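PDB 4LPS: Hydrogenase/urease nickel incorporation protein HypB from Helicobacter pylori, which binds and slowly hydrolyses GTP and is required for inserting nickel into the metal centre of [NiFe] hydrogenase and for maturation of urease. Local coordinates for residues Ala150-Val155 with Asn226-Lys231; Gly45-Asn50 with Ser129-Ile134. All coordinates share one frame; numbering follows the deposited sequence.

Interaction 1. Residues Ala150-Val155 with Asn226-Lys231; sequences AAMNIV and NFLLEK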
loop_
_atom_site.group_PDB
_atom_site.type_symbol
_atom_site.label_atom_id
_atom_site.label_comp_id
_atom_site.label_asym_id
_atom_site.label_seq_id
_atom_site.Cartn_x
_atom_site.Cartn_y
_atom_site.Cartn_z
ATOM N N ALA A 150 -2.275 -7.787 -6.419
ATOM C CA ALA A 150 -1.050 -7.013 -6.233
ATOM C C ALA A 150 0.194 -7.893 -6.212
ATOM O O ALA A 150 0.144 -9.059 -5.808
ATOM C CB ALA A 150 -1.129 -6.200 -4.950
ATOM N N ALA A 151 1.311 -7.325 -6.661
ATOM C CA ALA A 151 2.614 -7.970 -6.537
ATOM C C ALA A 151 3.079 -7.935 -5.085
ATOM O O ALA A 151 3.678 -8.888 -4.584
ATOM C CB ALA A 151 3.631 -7.300 -7.446
ATOM N N MET A 152 2.800 -6.821 -4.416
ATOM C CA MET A 152 3.121 -6.685 -3.002
ATOM C C MET A 152 1.964 -6.072 -2.236
ATOM O O MET A 152 1.309 -5.134 -2.701
ATOM C CB MET A 152 4.376 -5.829 -2.788
ATOM C CG MET A 152 5.632 -6.316 -3.492
ATOM S SD MET A 152 7.091 -5.380 -2.975
ATOM C CE MET A 152 7.389 -6.107 -1.363
ATOM N N ASN A 153 1.722 -6.624 -1.055
ATOM C CA ASN A 153 0.792 -6.042 -0.106
ATOM C C ASN A 153 1.587 -5.536 1.087
ATOM O O ASN A 153 2.233 -6.310 1.793
ATOM C CB ASN A 153 -0.261 -7.066 0.317
ATOM C CG ASN A 153 -0.986 -7.671 -0.866
ATOM O OD1 ASN A 153 -1.921 -7.077 -1.408
ATOM N ND2 ASN A 153 -0.552 -8.854 -1.283
ATOM N N ILE A 154 1.558 -4.226 1.291
ATOM C CA ILE A 154 2.393 -3.600 2.302
ATOM C C ILE A 154 1.546 -2.911 3.368
ATOM O O ILE A 154 0.611 -2.169 3.055
ATOM C CB ILE A 154 3.366 -2.601 1.656
ATOM C CG1 ILE A 154 4.268 -3.343 0.662
ATOM C CG2 ILE A 154 4.199 -1.898 2.718
ATOM C CD1 ILE A 154 5.046 -2.442 -0.281
ATOM N N VAL A 155 1.874 -3.183 4.628
ATOM C CA VAL A 155 1.100 -2.684 5.757
ATOM C C VAL A 155 1.858 -1.625 6.560
ATOM O O VAL A 155 3.009 -1.831 6.945
ATOM C CB VAL A 155 0.696 -3.834 6.702
ATOM C CG1 VAL A 155 -0.116 -3.303 7.869
ATOM C CG2 VAL A 155 -0.101 -4.888 5.942
ATOM N N ASN A 226 13.918 2.597 -3.230
ATOM C CA ASN A 226 14.892 1.724 -3.873
ATOM C C ASN A 226 14.537 0.260 -3.670
ATOM O O ASN A 226 14.768 -0.571 -4.547
ATOM C CB ASN A 226 16.301 2.000 -3.341
ATOM C CG ASN A 226 16.885 3.294 -3.873
ATOM O OD1 ASN A 226 16.538 3.741 -4.966
ATOM N ND2 ASN A 226 17.783 3.899 -3.102
ATOM N N PHE A 227 13.975 -0.042 -2.504
ATOM C CA PHE A 227 13.447 -1.367 -2.208
ATOM C C PHE A 227 12.375 -1.771 -3.212
ATOM O O PHE A 227 12.394 -2.882 -3.744
ATOM C CB PHE A 227 12.885 -1.394 -0.783
ATOM C CG PHE A 227 12.062 -2.610 -0.470
ATOM C CD1 PHE A 227 12.667 -3.837 -0.247
ATOM C CD2 PHE A 227 10.681 -2.518 -0.378
ATOM C CE1 PHE A 227 11.908 -4.956 0.046
ATOM C CE2 PHE A 227 9.914 -3.630 -0.084
ATOM C CZ PHE A 227 10.530 -4.851 0.129
ATOM N N LEU A 228 11.448 -0.857 -3.476
ATOM C CA LEU A 228 10.371 -1.110 -4.424
ATOM C C LEU A 228 10.912 -1.307 -5.833
ATOM O O LEU A 228 10.437 -2.168 -6.575
ATOM C CB LEU A 228 9.364 0.039 -4.400
ATOM C CG LEU A 228 8.548 0.209 -3.116
ATOM C CD1 LEU A 228 7.569 1.362 -3.258
ATOM C CD2 LEU A 228 7.806 -1.073 -2.767
ATOM N N LEU A 229 11.905 -0.497 -6.194
ATOM C CA LEU A 229 12.531 -0.569 -7.508
ATOM C C LEU A 229 13.190 -1.926 -7.719
ATOM O O LEU A 229 13.123 -2.498 -8.807
ATOM C CB LEU A 229 13.564 0.549 -7.677
ATOM C CG LEU A 229 13.038 1.952 -7.991
ATOM C CD1 LEU A 229 14.193 2.920 -8.199
ATOM C CD2 LEU A 229 12.134 1.925 -9.215
ATOM N N GLU A 230 13.836 -2.431 -6.673
ATOM C CA GLU A 230 14.509 -3.719 -6.758
ATOM C C GLU A 230 13.490 -4.854 -6.819
ATOM O O GLU A 230 13.706 -5.859 -7.500
ATOM C CB GLU A 230 15.455 -3.908 -5.570
ATOM C CG GLU A 230 15.964 -5.333 -5.386
ATOM C CD GLU A 230 16.842 -5.803 -6.536
ATOM O OE1 GLU A 230 17.346 -4.954 -7.303
ATOM O OE2 GLU A 230 17.025 -7.032 -6.676
ATOM N N LYS A 231 12.376 -4.689 -6.112
ATOM C CA LYS A 231 11.323 -5.699 -6.117
ATOM C C LYS A 231 10.705 -5.833 -7.507
ATOM O O LYS A 231 10.425 -6.945 -7.957
ATOM C CB LYS A 231 10.262 -5.372 -5.067
ATOM C CG LYS A 231 10.657 -5.862 -3.677
ATOM C CD LYS A 231 10.871 -7.371 -3.710
ATOM C CE LYS A 231 11.403 -7.898 -2.393
ATOM N NZ LYS A 231 12.889 -7.806 -2.365
#

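Interaction 2. Residues Gly45-Asn50 with Ser129-Ile134; sequences GLYVLN and SDFLII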
loop_
_atom_site.group_PDB
_atom_site.type_symbol
_atom_site.label_atom_id
_atom_site.label_comp_id
_atom_site.label_asym_id
_atom_site.label_seq_id
_atom_site.Cartn_x
_atom_site.Cartn_y
_atom_site.Cartn_z
ATOM N N GLY A 45 2.402 -4.002 -18.119
ATOM C CA GLY A 45 3.736 -3.909 -17.559
ATOM C C GLY A 45 3.777 -3.102 -16.274
ATOM O O GLY A 45 4.678 -2.288 -16.068
ATOM N N LEU A 46 2.800 -3.338 -15.403
ATOM C CA LEU A 46 2.718 -2.630 -14.133
ATOM C C LEU A 46 3.123 -3.501 -12.952
ATOM O O LEU A 46 2.696 -4.653 -12.841
ATOM C CB LEU A 46 1.300 -2.098 -13.906
ATOM C CG LEU A 46 0.702 -1.210 -14.995
ATOM C CD1 LEU A 46 -0.794 -1.062 -14.795
ATOM C CD2 LEU A 46 1.377 0.152 -14.986
ATOM N N TYR A 47 3.944 -2.940 -12.069
ATOM C CA TYR A 47 4.208 -3.558 -10.777
ATOM C C TYR A 47 3.241 -2.954 -9.768
ATOM O O TYR A 47 3.290 -1.756 -9.488
ATOM C CB TYR A 47 5.659 -3.351 -10.340
ATOM C CG TYR A 47 6.112 -4.316 -9.265
ATOM C CD1 TYR A 47 6.420 -5.632 -9.578
ATOM C CD2 TYR A 47 6.230 -3.913 -7.941
ATOM C CE1 TYR A 47 6.834 -6.521 -8.606
ATOM C CE2 TYR A 47 6.641 -4.799 -6.958
ATOM C CZ TYR A 47 6.941 -6.100 -7.298
ATOM O OH TYR A 47 7.351 -6.985 -6.325
ATOM N N VAL A 48 2.345 -3.779 -9.241
ATOM C CA VAL A 48 1.224 -3.274 -8.461
ATOM C C VAL A 48 1.416 -3.451 -6.956
ATOM O O VAL A 48 1.734 -4.542 -6.478
ATOM C CB VAL A 48 -0.087 -3.952 -8.895
ATOM C CG1 VAL A 48 -1.261 -3.409 -8.106
ATOM C CG2 VAL A 48 -0.304 -3.733 -10.379
ATOM N N LEU A 49 1.229 -2.358 -6.221
ATOM C CA LEU A 49 1.376 -2.356 -4.769
ATOM C C LEU A 49 0.043 -2.056 -4.097
ATOM O O LEU A 49 -0.719 -1.199 -4.558
ATOM C CB LEU A 49 2.430 -1.334 -4.327
ATOM C CG LEU A 49 3.784 -1.379 -5.037
ATOM C CD1 LEU A 49 4.666 -0.226 -4.595
ATOM C CD2 LEU A 49 4.477 -2.704 -4.766
ATOM N N ASN A 50 -0.247 -2.793 -3.029
ATOM C CA ASN A 50 -1.460 -2.590 -2.247
ATOM C C ASN A 50 -1.114 -2.177 -0.819
ATOM O O ASN A 50 -0.622 -2.989 -0.031
ATOM C CB ASN A 50 -2.309 -3.867 -2.255
ATOM C CG ASN A 50 -3.494 -3.791 -1.317
ATOM O OD1 ASN A 50 -4.102 -2.734 -1.147
ATOM N ND2 ASN A 50 -3.832 -4.921 -0.703
ATOM N N SER A 129 3.673 4.658 -16.398
ATOM C CA SER A 129 3.941 4.199 -15.037
ATOM C C SER A 129 4.631 2.837 -14.983
ATOM O O SER A 129 4.307 1.932 -15.757
ATOM C CB SER A 129 2.637 4.138 -14.233
ATOM O OG SER A 129 2.004 5.406 -14.176
ATOM N N ASP A 130 5.585 2.709 -14.064
ATOM C CA ASP A 130 6.182 1.421 -13.737
ATOM C C ASP A 130 5.411 0.763 -12.604
ATOM O O ASP A 130 5.421 -0.458 -12.448
ATOM C CB ASP A 130 7.653 1.588 -13.348
ATOM C CG ASP A 130 8.515 2.016 -14.513
ATOM O OD1 ASP A 130 8.231 1.585 -15.647
ATOM O OD2 ASP A 130 9.475 2.786 -14.295
ATOM N N PHE A 131 4.737 1.592 -11.818
ATOM C CA PHE A 131 4.003 1.116 -10.658
ATOM C C PHE A 131 2.560 1.594 -10.698
ATOM O O PHE A 131 2.282 2.734 -11.069
ATOM C CB PHE A 131 4.661 1.593 -9.358
ATOM C CG PHE A 131 6.062 1.084 -9.150
ATOM C CD1 PHE A 131 7.145 1.718 -9.741
ATOM C CD2 PHE A 131 6.294 -0.021 -8.344
ATOM C CE1 PHE A 131 8.436 1.250 -9.538
ATOM C CE2 PHE A 131 7.580 -0.493 -8.137
ATOM C CZ PHE A 131 8.651 0.142 -8.734
ATOM N N LEU A 132 1.644 0.709 -10.323
ATOM C CA LEU A 132 0.280 1.119 -10.025
ATOM C C LEU A 132 0.068 0.883 -8.545
ATOM O O LEU A 132 0.201 -0.240 -8.059
ATOM C CB LEU A 132 -0.743 0.345 -10.864
ATOM C CG LEU A 132 -2.206 0.517 -10.440
ATOM C CD1 LEU A 132 -2.724 1.899 -10.801
ATOM C CD2 LEU A 132 -3.083 -0.552 -11.071
ATOM N N ILE A 133 -0.259 1.950 -7.828
ATOM C CA ILE A 133 -0.346 1.875 -6.382
ATOM C C ILE A 133 -1.788 1.976 -5.907
ATOM O O ILE A 133 -2.501 2.930 -6.224
ATOM C CB ILE A 133 0.507 2.979 -5.718
ATOM C CG1 ILE A 133 1.988 2.762 -6.052
ATOM C CG2 ILE A 133 0.295 2.996 -4.211
ATOM C CD1 ILE A 133 2.947 3.709 -5.344
ATOM N N ILE A 134 -2.211 0.962 -5.164
ATOM C CA ILE A 134 -3.532 0.938 -4.559
ATOM C C ILE A 134 -3.438 1.366 -3.100
ATOM O O ILE A 134 -2.781 0.699 -2.296
ATOM C CB ILE A 134 -4.167 -0.469 -4.654
ATOM C CG1 ILE A 134 -4.299 -0.893 -6.120
ATOM C CG2 ILE A 134 -5.523 -0.505 -3.965
ATOM C CD1 ILE A 134 -4.636 -2.358 -6.307
HETATM O O HOH W 1 6.845 -0.711 -16.130
#

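Interaction 1. Residues Ala150-Val155 with Asn226-Lys231
Met152 reaches from the strand into the angle between Phe227 and Lys231; its methyl lies nearest Phe227 and its sulfur nearest Lys231. The methyl comes up to the far end of the phenyl ring, CE lying 3.7 Å from CZ of Phe227. Its approach to the ring is oblique, and the sulfur follows suit: SD of Met152 sits 5.3 Å from the centroid of the Phe227 ring, 50° off the normal, a Met-aromatic contact. The chain of Met152 is extended at chi2 (-172°) and then bends at chi3 (76°), which turns the methyl toward the ring while the sulfur faces the lysine. There SD is 3.7 Å from CG of Lys231, the two side chains crossing at about a right angle.

Lys231 takes part through its aliphatic base. Its CG also lies 3.9 Å above one face of the Phe227 ring, offset toward the rim, so methylene, ring and thioether pack on one another. Beyond this the chain bends at chi2 and chi4 and carries the ammonium away from the strand, to a long, weak ion pair with Glu234.

Two residues along the strand, CD1 of Ile154 lies 4.0 Å from CD2 of Leu228, the two side chains meeting at a slant. Leu228 does not set out straight at the strand, but its end closes in; it also rests on Leu49 of strand 47-52, while Phe211 meets the Phe227 ring.

This is helix-on-sheet packing in a P-loop GTPase domain, the closing helix 218-234 running nearly antiparallel to the strand, with segment axes 12.0 Å apart. No hydrogen bond or salt bridge crosses the interface: shape and dispersion hold it, with a polarisable sulfur beside an aromatic ring, and Lys231, the charged residue among those that touch, leads its nitrogen away.

Interaction 2. Residues Gly45-Asn50 with Ser129-Ile134
Tyr47 and Leu49 supply all the main-chain bonds that strand 47-50 makes to strand 131-134 and the residue before it. Tyr47 N gives to Asp130 O (2.9 Å) and Leu49 N to Leu132 O, while Leu132 N returns to Tyr47 O and Ile134 N to Leu49 O. The last is short and nearly straight, 2.7 Å at 171°; Leu132 N, by contrast, sits well above the carbonyl plane of Tyr47. Weaker CA-H...O contacts fill in, such as Val48 CA to Leu132 O at 3.2 Å.

These are central strands of the parallel sheet of a SIMIBI-class P-loop GTPase, strand 47-52 being the one that leads into the nucleotide-binding loop with Gly56 to Thr61.

Apolar contacts line both faces. On one, Tyr47 and Phe131 lie side by side, CD2 of Tyr47 3.7 Å from CE2 of Phe131, their planes at 84°, and Leu49 CD1 touches the Phe131 ring obliquely; helix 218-234 covers this side. On the other, Val48 CG1 meets Ile134 CD1 at 4.0 Å and Leu46 CD1 reaches Leu132 CB, under helix 110-122.

At the exposed end, where Gly45 closes a Schellman motif, one water donates to both Gly45 O and Asp130 OD1, each 2.7 Å away.

In the fold
Strand 47-52 lies between strands 152-158 and 131-135, so both interactions reach one sheet. Both contacts are largely buried, but interaction 2 runs within the sheet, buries far more surface and relies on backbone bonds, whereas interaction 1 joins the sheet to a helix through side chains alone, with partly exposed Phe227 and Lys231 on the helix. They touch directly: Ala151 N is 2.8 Å from Val48 O, a probable hydrogen bond. Helix 218-234 spans both, reaching Met152 and Ile154 in one and the face bearing Tyr47, Leu49 and Phe131 in the other.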